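Local coordinates for protein putative glucarate dehydratase (Pseudomonas fluorescens, PDB 4IT1) that probably catalyses the magnesium-dependent dehydration of D-glucarate to 5-dehydro-4-deoxy-D-glucarate, as a member of the mandelate racemase/muconate lactonizing enzyme family, at residues 289-294 / 311-316; 339-344 / 362-367; 241-246 / 266-271. All coordinates share one frame; numbering follows the deposited sequence.

All three contacts involve parallel strands of the barrel of the enolase-like C-terminal domain; in contact 2 strand 338-341 meets the loop 362-367. Contact 3 (241-246 / 266-271) and contact 1 (289-294 / 311-316), with centres about 11 Å apart, together supply the three protein ligands of the magnesium ion, D243, E268 and N291. They also meet directly where T290 OG1 hydrogen-bonds D269 OD1 at 2.5 Å. Contact 2 (339-344 / 362-367) has its centre about 9 Å from that of contact 1. The two are coupled by the hydrogen bond between H342, a predicted proton acceptor, and D315, ND1 to OD2 2.7 Å. Contacts 2 and 3 are about 16 Å apart between centres, yet Y366 packs edge-to-face with Y266.

Contact 1: 289-294 / 311-316; sequences ATNMVV and IVLADH. With MG (magnesium ion), chain E.
A parallel beta-alpha-beta unit of the barrel sets A289 beside I311 and T290 beside V312, with N291 at the strand end coordinating magnesium. Two backbone bonds define the pairing: T290 N to I311 O (3.1 Å) and L313 N to T290 O (3.0 Å, 163° at the hydrogen). On the A289 face, its CB meets I311 CB at 3.8 Å; on the T290 face, the V294 and V312 side chains cross at about a right angle, CG1 to CG2 4.1 Å. N291 CG lies between its backbone N and carbonyl carbon (chi1 62°), which places OD1 2.2 Å from the magnesium ion and leaves ND2 to donate to the metal-bound water 2 and to water 1, itself a donor to L313 O. Water 3 links the same L313 O to V294 O. T290 OG1 accepts from both M292 N and V293 N at 2.9 Å each, an ST turn and ST motif that turn the chain over T290-V293. A valine in place of T290 would probably leave these two backbone N-H groups and D269 without their shared hydroxyl partner, giving the metal-bearing turn more freedom. Strand 266-268 flanks 288-290 and strand 338-341 flanks 311-314, while helix 297-306 packs on V294 and helix 322-334 on V312.

Contact 2: 339-344 / 362-367; sequences VSMHSN and PNLDYA
D365 and V339 grip each other through two hydrogen bonds that use both a side chain and a main chain. The carboxylate of D365 turns back beside its own backbone N (chi1 -62°), and OD2 accepts from V339 N at 2.9 Å through its anti lone pair, while D365 N donates to V339 O at 3.0 Å. Both bonds are fairly straight, 161° at the hydrogen, so one residue satisfies the N-H and the C=O of the other. The V339 side chain also crosses that of N363 obliquely, CG2 coming to 3.2 Å from ND2, a tight approach; that amide is held by a hydrogen bond to A329 O. The Y366 ring presents an edge to V339 O, which lies near the ring plane. S340 OG stands anti to its backbone N, where it has two carbonyl oxygens within reach, A367 O at 3.0 Å and Y366 O at 3.2 Å. L364 swings CD1 back against S340 CA at 4.0 Å, with M341 CE next to it. V339 lies nearest D365 and S340 nearest Y366 by their CA atoms, and just beyond, M341 bonds to D369 through the backbone. In the (beta/alpha)7-beta barrel of this superfamily, 362-367 thus probably leads into the closing strand, while strand 338-341 leads to H342, the predicted proton acceptor.

Contact 3: 241-246 / 266-271; sequences RIDPNG and YYEDPT. With MG (magnesium ion), chain E.
D243 and E268 bring one carboxylate oxygen each to the magnesium ion from neighbouring parallel strands. D243 OD2 binds at 2.0 Å and E268 OE2 at 2.1 Å, and the two oxygens, only 2.6 Å apart, are held together by the cation they share; their carboxylate planes are turned 40° to each other. N291 and three waters complete the coordination. Both side chains leave the backbone with CG anti to N, and E268 stays extended beyond it (chi2 -161°), which carries its carboxylate out to the metal. The other D243 oxygen, OD1, accepts from N245 N at 2.9 Å, met from above the carboxylate plane. This Asx turn, together with the metal and water 4, helps to fix the rotation of the carboxylate and folds the chain just past the strand. Water 4, a metal ligand, donates to D243 OD1 and to D269 OD2, so D269 acts here as a second-shell group, its OD1 hydrogen-bonded to T290 OG1 and its OD2 also to N291 N. N245 ND2 donates to water 5, also on the metal. Along the strand ends and the loops that follow, the backbone bonds E268 N to I242 O (2.9 Å) and G246 N to D269 O (2.8 Å) tie the segments together, and P244 CG lies alongside P270 CB.

At the other end R241 is bent at chi2, and its CG sits over the Y266 ring, 3.7 Å from the centroid and 8° off the normal, a CH-pi contact. The guanidinium continues nearly parallel to the ring plane toward Q265, while Y266 OH hydrogen-bonds K213 NZ. On the opposite sheet face, I242 CD1 and Y267 CD2 meet at 4.0 Å. Strand 212-215 borders 240-243 and strand 288-290 borders 266-268; helix 250-260, this unit's crossover, covers Y267, and helix 274-284 packs on D269 and P270.

Contact 1: 289-294 / 311-316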
ATOM      1  N   ALA A 289      11.529 -16.498 -10.275  1.00 33.33           N
ATOM      2  CA  ALA A 289      11.448 -15.065 -10.052  1.00 36.39           C
ATOM      3  C   ALA A 289      11.194 -14.391 -11.392  1.00 40.96           C
ATOM      4  O   ALA A 289      11.481 -14.976 -12.444  1.00 40.19           O
ATOM      5  CB  ALA A 289      12.752 -14.554  -9.454  1.00 35.10           C
ATOM      6  N   THR A 290      10.672 -13.166 -11.358  1.00 38.61           N
ATOM      7  CA  THR A 290      10.423 -12.425 -12.589  1.00 38.96           C
ATOM      8  C   THR A 290      10.588 -10.920 -12.443  1.00 34.82           C
ATOM      9  O   THR A 290      10.311 -10.347 -11.397  1.00 35.42           O
ATOM     10  CB  THR A 290       8.995 -12.690 -13.141  1.00 38.37           C
ATOM     11  OG1 THR A 290       8.897 -12.187 -14.484  1.00 35.46           O
ATOM     12  CG2 THR A 290       7.938 -12.013 -12.288  1.00 32.93           C
ATOM     13  N   ASN A 291      11.041 -10.285 -13.513  1.00 42.21           N
ATOM     14  CA  ASN A 291      10.704  -8.885 -13.737  1.00 44.10           C
ATOM     15  C   ASN A 291      10.271  -8.651 -15.194  1.00 44.81           C
ATOM     16  O   ASN A 291      10.541  -7.607 -15.793  1.00 47.94           O
ATOM     17  CB  ASN A 291      11.787  -7.922 -13.214  1.00 41.36           C
ATOM     18  CG  ASN A 291      13.137  -8.086 -13.886  1.00 41.68           C
ATOM     19  OD1 ASN A 291      13.340  -8.919 -14.772  1.00 47.15           O
ATOM     20  ND2 ASN A 291      14.086  -7.266 -13.454  1.00 55.23           N
ATOM     21  N   MET A 292       9.583  -9.651 -15.739  1.00 46.92           N
ATOM     22  CA  MET A 292       9.114  -9.633 -17.127  1.00 47.85           C
ATOM     23  C   MET A 292       7.631  -9.931 -17.221  1.00 45.30           C
ATOM     24  O   MET A 292       6.906  -9.218 -17.911  1.00 46.94           O
ATOM     25  CB  MET A 292       9.900 -10.617 -17.992  1.00 39.18           C
ATOM     26  CG  MET A 292      11.265 -10.084 -18.412  1.00 48.27           C
ATOM     27  SD  MET A 292      12.272 -11.282 -19.299  1.00 51.52           S
ATOM     28  CE  MET A 292      11.583 -11.160 -20.957  1.00 56.08           C
ATOM     29  N   VAL A 293       7.180 -10.971 -16.519  1.00 40.51           N
ATOM     30  CA  VAL A 293       5.774 -11.355 -16.579  1.00 39.00           C
ATOM     31  C   VAL A 293       4.916 -10.736 -15.472  1.00 42.66           C
ATOM     32  O   VAL A 293       3.689 -10.788 -15.529  1.00 43.12           O
ATOM     33  CB  VAL A 293       5.585 -12.876 -16.675  1.00 40.01           C
ATOM     34  CG1 VAL A 293       6.286 -13.402 -17.915  1.00 36.28           C
ATOM     35  CG2 VAL A 293       6.097 -13.577 -15.417  1.00 47.43           C
ATOM     36  N   VAL A 294       5.556 -10.147 -14.468  1.00 42.63           N
ATOM     37  CA  VAL A 294       4.833  -9.389 -13.451  1.00 37.83           C
ATOM     38  C   VAL A 294       5.551  -8.056 -13.295  1.00 44.64           C
ATOM     39  O   VAL A 294       6.533  -7.948 -12.552  1.00 35.92           O
ATOM     40  CB  VAL A 294       4.731 -10.144 -12.094  1.00 39.44           C
ATOM     41  CG1 VAL A 294       4.060  -9.282 -11.038  1.00 40.41           C
ATOM     42  CG2 VAL A 294       3.955 -11.438 -12.251  1.00 41.26           C
ATOM     43  N   ILE A 311       8.386 -15.323  -6.905  1.00 38.01           N
ATOM     44  CA  ILE A 311       9.166 -14.175  -6.455  1.00 41.73           C
ATOM     45  C   ILE A 311       9.039 -13.021  -7.446  1.00 41.57           C
ATOM     46  O   ILE A 311       9.267 -13.194  -8.643  1.00 47.07           O
ATOM     47  CB  ILE A 311      10.674 -14.518  -6.300  1.00 37.26           C
ATOM     48  CG1 ILE A 311      10.900 -15.616  -5.250  1.00 44.13           C
ATOM     49  CG2 ILE A 311      11.461 -13.266  -5.943  1.00 36.33           C
ATOM     50  CD1 ILE A 311      12.051 -16.556  -5.566  1.00 44.76           C
ATOM     51  N   VAL A 312       8.693 -11.845  -6.937  1.00 40.64           N
ATOM     52  CA  VAL A 312       8.610 -10.647  -7.753  1.00 47.35           C
ATOM     53  C   VAL A 312       9.796  -9.731  -7.470  1.00 50.78           C
ATOM     54  O   VAL A 312      10.024  -9.329  -6.326  1.00 48.69           O
ATOM     55  CB  VAL A 312       7.293  -9.877  -7.515  1.00 46.64           C
ATOM     56  CG1 VAL A 312       7.248  -8.624  -8.379  1.00 37.98           C
ATOM     57  CG2 VAL A 312       6.093 -10.767  -7.815  1.00 41.70           C
ATOM     58  N   LEU A 313      10.554  -9.416  -8.517  1.00 43.84           N
ATOM     59  CA  LEU A 313      11.583  -8.389  -8.417  1.00 49.08           C
ATOM     60  C   LEU A 313      10.985  -7.027  -8.753  1.00 49.64           C
ATOM     61  O   LEU A 313      10.785  -6.697  -9.920  1.00 55.07           O
ATOM     62  CB  LEU A 313      12.776  -8.708  -9.324  1.00 47.64           C
ATOM     63  CG  LEU A 313      13.367 -10.122  -9.236  1.00 53.29           C
ATOM     64  CD1 LEU A 313      14.578 -10.219 -10.142  1.00 46.72           C
ATOM     65  CD2 LEU A 313      13.744 -10.522  -7.812  1.00 54.35           C
ATOM     66  N   ALA A 314      10.674  -6.257  -7.717  1.00 49.80           N
ATOM     67  CA  ALA A 314      10.177  -4.896  -7.871  1.00 49.74           C
ATOM     68  C   ALA A 314      11.265  -3.948  -8.386  1.00 49.16           C
ATOM     69  O   ALA A 314      12.454  -4.277  -8.362  1.00 52.90           O
ATOM     70  CB  ALA A 314       9.606  -4.391  -6.552  1.00 46.73           C
ATOM     71  N   ASP A 315      10.836  -2.777  -8.846  1.00 47.57           N
ATOM     72  CA  ASP A 315      11.698  -1.759  -9.450  1.00 45.51           C
ATOM     73  C   ASP A 315      10.866  -0.493  -9.412  1.00 49.20           C
ATOM     74  O   ASP A 315       9.860  -0.387 -10.120  1.00 51.05           O
ATOM     75  CB  ASP A 315      12.042  -2.132 -10.895  1.00 49.93           C
ATOM     76  CG  ASP A 315      13.050  -1.187 -11.538  1.00 52.58           C
ATOM     77  OD1 ASP A 315      12.988   0.038 -11.295  1.00 50.31           O
ATOM     78  OD2 ASP A 315      13.901  -1.684 -12.314  1.00 50.21           O
ATOM     79  N   HIS A 316      11.262   0.451  -8.560  1.00 42.44           N
ATOM     80  CA  HIS A 316      10.408   1.593  -8.260  1.00 42.90           C
ATOM     81  C   HIS A 316      10.212   2.487  -9.482  1.00 42.55           C
ATOM     82  O   HIS A 316       9.259   3.271  -9.538  1.00 45.59           O
ATOM     83  CB  HIS A 316      10.972   2.404  -7.087  1.00 46.80           C
ATOM     84  CG  HIS A 316      12.205   3.186  -7.423  1.00 46.69           C
ATOM     85  ND1 HIS A 316      13.470   2.636  -7.382  1.00 45.71           N
ATOM     86  CD2 HIS A 316      12.367   4.476  -7.804  1.00 42.73           C
ATOM     87  CE1 HIS A 316      14.359   3.556  -7.718  1.00 46.03           C
ATOM     88  NE2 HIS A 316      13.715   4.681  -7.981  1.00 48.54           N
TER
HETATM   89 MG    MG E 501      15.341  -9.515 -15.420  1.00 53.20          MG
HETATM   90  O   HOH W   1      12.827  -5.361 -11.677  1.00 59.23           O
HETATM   91  O   HOH W   2      16.469  -7.925 -14.645  1.00 44.79           O
HETATM   92  O   HOH W   3       8.718  -6.308 -11.962  1.00 44.18           O
HETATM   93  O   HOH W   4      14.234 -11.066 -16.440  1.00 41.55           O
HETATM   94  O   HOH W   5      15.170  -8.435 -17.148  1.00 55.88           O

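Contact 2: 339-344 / 362-367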
ATOM      1  N   VAL A 339       9.727 -11.049  -2.271  1.00 50.70           N
ATOM      2  CA  VAL A 339      10.012  -9.761  -2.910  1.00 52.88           C
ATOM      3  C   VAL A 339      11.479  -9.396  -2.783  1.00 57.88           C
ATOM      4  O   VAL A 339      12.121  -9.700  -1.776  1.00 55.88           O
ATOM      5  CB  VAL A 339       9.251  -8.575  -2.298  1.00 53.57           C
ATOM      6  CG1 VAL A 339       8.703  -7.688  -3.409  1.00 55.42           C
ATOM      7  CG2 VAL A 339       8.155  -9.039  -1.363  1.00 51.98           C
ATOM      8  N   SER A 340      11.986  -8.726  -3.813  1.00 54.48           N
ATOM      9  CA  SER A 340      13.302  -8.115  -3.799  1.00 51.52           C
ATOM     10  C   SER A 340      13.236  -6.917  -4.734  1.00 53.99           C
ATOM     11  O   SER A 340      12.274  -6.759  -5.478  1.00 54.06           O
ATOM     12  CB  SER A 340      14.361  -9.113  -4.253  1.00 57.16           C
ATOM     13  OG  SER A 340      15.663  -8.585  -4.083  1.00 60.31           O
ATOM     14  N   MET A 341      14.247  -6.062  -4.689  1.00 56.61           N
ATOM     15  CA  MET A 341      14.217  -4.827  -5.454  1.00 52.29           C
ATOM     16  C   MET A 341      15.244  -4.908  -6.582  1.00 50.89           C
ATOM     17  O   MET A 341      16.148  -5.746  -6.545  1.00 47.20           O
ATOM     18  CB  MET A 341      14.508  -3.650  -4.530  1.00 57.94           C
ATOM     19  CG  MET A 341      13.603  -2.453  -4.727  1.00 68.21           C
ATOM     20  SD  MET A 341      11.949  -2.714  -4.075  1.00 82.90           S
ATOM     21  CE  MET A 341      12.298  -3.396  -2.453  1.00 83.37           C
ATOM     22  N   HIS A 342      15.093  -4.051  -7.588  1.00 44.72           N
ATOM     23  CA  HIS A 342      15.947  -4.098  -8.776  1.00 48.37           C
ATOM     24  C   HIS A 342      16.071  -2.710  -9.394  1.00 45.38           C
ATOM     25  O   HIS A 342      15.172  -1.878  -9.254  1.00 44.68           O
ATOM     26  CB  HIS A 342      15.387  -5.100  -9.806  1.00 47.39           C
ATOM     27  CG  HIS A 342      15.916  -4.907 -11.198  1.00 50.04           C
ATOM     28  ND1 HIS A 342      15.504  -3.874 -12.013  1.00 46.92           N
ATOM     29  CD2 HIS A 342      16.823  -5.611 -11.916  1.00 48.76           C
ATOM     30  CE1 HIS A 342      16.141  -3.945 -13.169  1.00 46.22           C
ATOM     31  NE2 HIS A 342      16.948  -4.990 -13.136  1.00 46.95           N
ATOM     32  N   SER A 343      17.206  -2.467 -10.048  1.00 47.93           N
ATOM     33  CA  SER A 343      17.411  -1.284 -10.898  1.00 53.09           C
ATOM     34  C   SER A 343      18.560  -1.547 -11.850  1.00 54.86           C
ATOM     35  O   SER A 343      19.568  -2.154 -11.469  1.00 54.40           O
ATOM     36  CB  SER A 343      17.677  -0.028 -10.076  1.00 52.87           C
ATOM     37  OG  SER A 343      16.538   0.310  -9.301  1.00 54.97           O
ATOM     38  N   ASN A 344      18.392  -1.116 -13.096  1.00 55.63           N
ATOM     39  CA  ASN A 344      19.395  -1.344 -14.130  1.00 55.54           C
ATOM     40  C   ASN A 344      19.874  -0.025 -14.728  1.00 53.83           C
ATOM     41  O   ASN A 344      19.149   0.974 -14.666  1.00 46.37           O
ATOM     42  CB  ASN A 344      18.843  -2.279 -15.215  1.00 57.66           C
ATOM     43  CG  ASN A 344      17.714  -1.652 -16.015  1.00 54.43           C
ATOM     44  OD1 ASN A 344      16.703  -1.214 -15.461  1.00 55.87           O
ATOM     45  ND2 ASN A 344      17.886  -1.605 -17.328  1.00 48.74           N
ATOM     46  N   PRO A 362       9.311  -4.693   5.469  1.00 54.55           N
ATOM     47  CA  PRO A 362       9.583  -5.763   6.424  1.00 52.47           C
ATOM     48  C   PRO A 362       9.970  -7.027   5.690  1.00 56.38           C
ATOM     49  O   PRO A 362      10.914  -7.710   6.090  1.00 55.59           O
ATOM     50  CB  PRO A 362       8.235  -5.963   7.129  1.00 57.31           C
ATOM     51  CG  PRO A 362       7.474  -4.703   6.888  1.00 56.45           C
ATOM     52  CD  PRO A 362       7.907  -4.250   5.527  1.00 55.94           C
ATOM     53  N   ASN A 363       9.253  -7.312   4.603  1.00 58.31           N
ATOM     54  CA  ASN A 363       9.449  -8.546   3.852  1.00 49.48           C
ATOM     55  C   ASN A 363      10.402  -8.416   2.658  1.00 50.54           C
ATOM     56  O   ASN A 363      10.009  -8.583   1.511  1.00 63.45           O
ATOM     57  CB  ASN A 363       8.101  -9.178   3.467  1.00 51.84           C
ATOM     58  CG  ASN A 363       7.277  -8.308   2.532  1.00 53.31           C
ATOM     59  OD1 ASN A 363       7.158  -7.094   2.719  1.00 49.70           O
ATOM     60  ND2 ASN A 363       6.689  -8.939   1.516  1.00 48.48           N
ATOM     61  N   LEU A 364      11.661  -8.108   2.953  1.00 55.76           N
ATOM     62  CA  LEU A 364      12.734  -8.145   1.965  1.00 52.56           C
ATOM     63  C   LEU A 364      13.402  -9.520   2.000  1.00 57.12           C
ATOM     64  O   LEU A 364      14.171  -9.826   2.911  1.00 60.92           O
ATOM     65  CB  LEU A 364      13.756  -7.032   2.232  1.00 54.46           C
ATOM     66  CG  LEU A 364      14.898  -6.842   1.225  1.00 56.13           C
ATOM     67  CD1 LEU A 364      14.356  -6.658  -0.184  1.00 58.65           C
ATOM     68  CD2 LEU A 364      15.782  -5.661   1.607  1.00 55.16           C
ATOM     69  N   ASP A 365      13.115 -10.335   0.991  1.00 56.62           N
ATOM     70  CA  ASP A 365      13.418 -11.763   1.041  1.00 56.66           C
ATOM     71  C   ASP A 365      14.764 -12.170   0.457  1.00 59.45           C
ATOM     72  O   ASP A 365      15.279 -13.244   0.779  1.00 65.89           O
ATOM     73  CB  ASP A 365      12.289 -12.554   0.381  1.00 50.18           C
ATOM     74  CG  ASP A 365      10.974 -12.378   1.098  1.00 60.02           C
ATOM     75  OD1 ASP A 365      10.898 -12.766   2.283  1.00 61.87           O
ATOM     76  OD2 ASP A 365      10.021 -11.843   0.490  1.00 49.01           O
ATOM     77  N   TYR A 366      15.323 -11.327  -0.405  1.00 55.71           N
ATOM     78  CA  TYR A 366      16.598 -11.623  -1.064  1.00 49.07           C
ATOM     79  C   TYR A 366      17.377 -10.335  -1.269  1.00 50.89           C
ATOM     80  O   TYR A 366      16.814  -9.244  -1.189  1.00 53.28           O
ATOM     81  CB  TYR A 366      16.382 -12.301  -2.422  1.00 44.21           C
ATOM     82  CG  TYR A 366      15.583 -13.583  -2.388  1.00 48.03           C
ATOM     83  CD1 TYR A 366      14.184 -13.564  -2.465  1.00 45.44           C
ATOM     84  CD2 TYR A 366      16.221 -14.816  -2.300  1.00 47.61           C
ATOM     85  CE1 TYR A 366      13.446 -14.740  -2.440  1.00 49.02           C
ATOM     86  CE2 TYR A 366      15.492 -16.000  -2.272  1.00 55.99           C
ATOM     87  CZ  TYR A 366      14.107 -15.956  -2.344  1.00 49.78           C
ATOM     88  OH  TYR A 366      13.390 -17.128  -2.319  1.00 49.86           O
ATOM     89  N   ALA A 367      18.676 -10.472  -1.529  1.00 55.35           N
ATOM     90  CA  ALA A 367      19.529  -9.340  -1.876  1.00 57.63           C
ATOM     91  C   ALA A 367      19.027  -8.685  -3.159  1.00 58.57           C
ATOM     92  O   ALA A 367      18.556  -9.362  -4.077  1.00 61.55           O
ATOM     93  CB  ALA A 367      20.974  -9.793  -2.042  1.00 56.54           C
TER

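Contact 3: 241-246 / 266-271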
ATOM      1  N   ARG A 241      22.111 -17.046  -8.626  1.00 56.52           N
ATOM      2  CA  ARG A 241      20.891 -16.785  -9.405  1.00 63.08           C
ATOM      3  C   ARG A 241      21.235 -16.475 -10.871  1.00 65.55           C
ATOM      4  O   ARG A 241      22.335 -15.995 -11.164  1.00 57.07           O
ATOM      5  CB  ARG A 241      20.139 -15.589  -8.820  1.00 55.03           C
ATOM      6  CG  ARG A 241      19.763 -15.711  -7.359  1.00 55.84           C
ATOM      7  CD  ARG A 241      19.898 -14.372  -6.647  1.00 61.46           C
ATOM      8  NE  ARG A 241      19.945 -14.557  -5.198  1.00 65.90           N
ATOM      9  CZ  ARG A 241      20.373 -13.657  -4.314  1.00 67.16           C
ATOM     10  NH1 ARG A 241      20.813 -12.466  -4.700  1.00 61.48           N
ATOM     11  NH2 ARG A 241      20.363 -13.961  -3.026  1.00 59.98           N
ATOM     12  N   ILE A 242      20.290 -16.740 -11.781  1.00 59.56           N
ATOM     13  CA  ILE A 242      20.440 -16.373 -13.203  1.00 52.03           C
ATOM     14  C   ILE A 242      19.199 -15.718 -13.787  1.00 56.00           C
ATOM     15  O   ILE A 242      18.081 -16.005 -13.364  1.00 55.10           O
ATOM     16  CB  ILE A 242      20.798 -17.572 -14.104  1.00 50.62           C
ATOM     17  CG1 ILE A 242      19.853 -18.752 -13.844  1.00 59.45           C
ATOM     18  CG2 ILE A 242      22.255 -17.955 -13.928  1.00 57.90           C
ATOM     19  CD1 ILE A 242      19.869 -19.810 -14.923  1.00 49.22           C
ATOM     20  N   ASP A 243      19.417 -14.851 -14.775  1.00 50.25           N
ATOM     21  CA  ASP A 243      18.338 -14.207 -15.524  1.00 48.57           C
ATOM     22  C   ASP A 243      18.519 -14.456 -17.022  1.00 48.74           C
ATOM     23  O   ASP A 243      19.189 -13.673 -17.701  1.00 53.50           O
ATOM     24  CB  ASP A 243      18.318 -12.696 -15.245  1.00 50.21           C
ATOM     25  CG  ASP A 243      17.102 -11.996 -15.851  1.00 53.60           C
ATOM     26  OD1 ASP A 243      16.324 -12.652 -16.579  1.00 49.69           O
ATOM     27  OD2 ASP A 243      16.912 -10.785 -15.591  1.00 44.09           O
ATOM     28  N   PRO A 244      17.939 -15.551 -17.548  1.00 50.23           N
ATOM     29  CA  PRO A 244      18.038 -15.772 -18.996  1.00 46.67           C
ATOM     30  C   PRO A 244      17.073 -14.916 -19.834  1.00 44.97           C
ATOM     31  O   PRO A 244      16.967 -15.129 -21.038  1.00 52.79           O
ATOM     32  CB  PRO A 244      17.710 -17.268 -19.158  1.00 47.51           C
ATOM     33  CG  PRO A 244      17.729 -17.849 -17.775  1.00 50.54           C
ATOM     34  CD  PRO A 244      17.369 -16.720 -16.858  1.00 48.44           C
ATOM     35  N   ASN A 245      16.384 -13.960 -19.210  1.00 42.60           N
ATOM     36  CA  ASN A 245      15.455 -13.059 -19.912  1.00 50.80           C
ATOM     37  C   ASN A 245      14.499 -13.777 -20.877  1.00 47.78           C
ATOM     38  O   ASN A 245      14.302 -13.345 -22.011  1.00 45.21           O
ATOM     39  CB  ASN A 245      16.217 -11.949 -20.647  1.00 46.74           C
ATOM     40  CG  ASN A 245      16.604 -10.803 -19.744  1.00 50.97           C
ATOM     41  OD1 ASN A 245      17.780 -10.480 -19.618  1.00 46.38           O
ATOM     42  ND2 ASN A 245      15.615 -10.166 -19.122  1.00 53.69           N
ATOM     43  N   GLY A 246      13.931 -14.885 -20.414  1.00 41.56           N
ATOM     44  CA  GLY A 246      12.973 -15.666 -21.179  1.00 39.93           C
ATOM     45  C   GLY A 246      13.519 -16.259 -22.457  1.00 45.17           C
ATOM     46  O   GLY A 246      12.753 -16.568 -23.368  1.00 44.49           O
ATOM     47  N   TYR A 266      17.558 -19.323  -6.978  1.00 54.61           N
ATOM     48  CA  TYR A 266      16.356 -19.189  -7.821  1.00 53.67           C
ATOM     49  C   TYR A 266      16.673 -18.902  -9.292  1.00 53.79           C
ATOM     50  O   TYR A 266      17.762 -18.436  -9.617  1.00 55.21           O
ATOM     51  CB  TYR A 266      15.355 -18.152  -7.260  1.00 46.26           C
ATOM     52  CG  TYR A 266      15.774 -16.681  -7.279  1.00 47.96           C
ATOM     53  CD1 TYR A 266      15.939 -15.979  -8.478  1.00 49.05           C
ATOM     54  CD2 TYR A 266      15.935 -15.973  -6.092  1.00 48.36           C
ATOM     55  CE1 TYR A 266      16.290 -14.629  -8.487  1.00 43.59           C
ATOM     56  CE2 TYR A 266      16.286 -14.624  -6.093  1.00 41.70           C
ATOM     57  CZ  TYR A 266      16.466 -13.959  -7.288  1.00 46.86           C
ATOM     58  OH  TYR A 266      16.818 -12.616  -7.275  1.00 53.49           O
ATOM     59  N   TYR A 267      15.709 -19.195 -10.163  1.00 52.95           N
ATOM     60  CA  TYR A 267      15.796 -18.893 -11.590  1.00 48.78           C
ATOM     61  C   TYR A 267      14.884 -17.709 -11.891  1.00 50.62           C
ATOM     62  O   TYR A 267      13.672 -17.773 -11.643  1.00 48.57           O
ATOM     63  CB  TYR A 267      15.312 -20.076 -12.420  1.00 53.55           C
ATOM     64  CG  TYR A 267      16.101 -21.366 -12.304  1.00 57.57           C
ATOM     65  CD1 TYR A 267      16.068 -22.137 -11.138  1.00 59.06           C
ATOM     66  CD2 TYR A 267      16.834 -21.846 -13.389  1.00 61.26           C
ATOM     67  CE1 TYR A 267      16.780 -23.328 -11.049  1.00 64.65           C
ATOM     68  CE2 TYR A 267      17.539 -23.039 -13.315  1.00 63.05           C
ATOM     69  CZ  TYR A 267      17.514 -23.775 -12.145  1.00 64.11           C
ATOM     70  OH  TYR A 267      18.221 -24.955 -12.079  1.00 66.50           O
ATOM     71  N   GLU A 268      15.440 -16.619 -12.395  1.00 42.88           N
ATOM     72  CA  GLU A 268      14.665 -15.461 -12.821  1.00 40.71           C
ATOM     73  C   GLU A 268      14.293 -15.549 -14.296  1.00 38.66           C
ATOM     74  O   GLU A 268      15.149 -15.616 -15.110  1.00 38.04           O
ATOM     75  CB  GLU A 268      15.449 -14.175 -12.579  1.00 40.94           C
ATOM     76  CG  GLU A 268      14.665 -12.898 -12.848  1.00 50.74           C
ATOM     77  CD  GLU A 268      15.514 -11.659 -13.053  1.00 55.67           C
ATOM     78  OE1 GLU A 268      16.618 -11.577 -12.529  1.00 62.69           O
ATOM     79  OE2 GLU A 268      15.071 -10.738 -13.737  1.00 58.20           O
ATOM     80  N   ASP A 269      13.011 -15.559 -14.622  1.00 41.62           N
ATOM     81  CA  ASP A 269      12.546 -15.562 -16.032  1.00 44.23           C
ATOM     82  C   ASP A 269      13.352 -16.489 -16.937  1.00 40.43           C
ATOM     83  O   ASP A 269      13.958 -16.034 -17.903  1.00 41.32           O
ATOM     84  CB  ASP A 269      12.595 -14.146 -16.629  1.00 34.26           C
ATOM     85  CG  ASP A 269      11.653 -13.201 -15.942  1.00 41.52           C
ATOM     86  OD1 ASP A 269      10.483 -13.585 -15.741  1.00 37.44           O
ATOM     87  OD2 ASP A 269      12.080 -12.078 -15.588  1.00 41.03           O
ATOM     88  N   PRO A 270      13.397 -17.791 -16.621  1.00 42.36           N
ATOM     89  CA  PRO A 270      14.130 -18.633 -17.565  1.00 41.77           C
ATOM     90  C   PRO A 270      13.386 -18.851 -18.889  1.00 42.52           C
ATOM     91  O   PRO A 270      14.018 -19.111 -19.910  1.00 40.03           O
ATOM     92  CB  PRO A 270      14.284 -19.956 -16.811  1.00 38.47           C
ATOM     93  CG  PRO A 270      13.203 -19.952 -15.785  1.00 37.05           C
ATOM     94  CD  PRO A 270      13.013 -18.518 -15.399  1.00 43.06           C
ATOM     95  N   THR A 271      12.058 -18.752 -18.852  1.00 43.04           N
ATOM     96  CA  THR A 271      11.195 -19.107 -19.979  1.00 37.92           C
ATOM     97  C   THR A 271      10.079 -18.056 -20.136  1.00 37.50           C
ATOM     98  O   THR A 271       9.596 -17.521 -19.141  1.00 41.38           O
ATOM     99  CB  THR A 271      10.665 -20.550 -19.808  1.00 40.42           C
ATOM    100  OG1 THR A 271      10.255 -21.083 -21.071  1.00 42.63           O
ATOM    101  CG2 THR A 271       9.529 -20.630 -18.813  1.00 35.93           C
TER
HETATM  102 MG    MG E 501      15.341  -9.515 -15.420  1.00 53.20          MG
HETATM  103  O   HOH W   4      14.234 -11.066 -16.440  1.00 41.55           O
HETATM  104  O   HOH W   5      15.170  -8.435 -17.148  1.00 55.88           O
HETATM  105  O   HOH W   2      16.469  -7.925 -14.645  1.00 44.79           O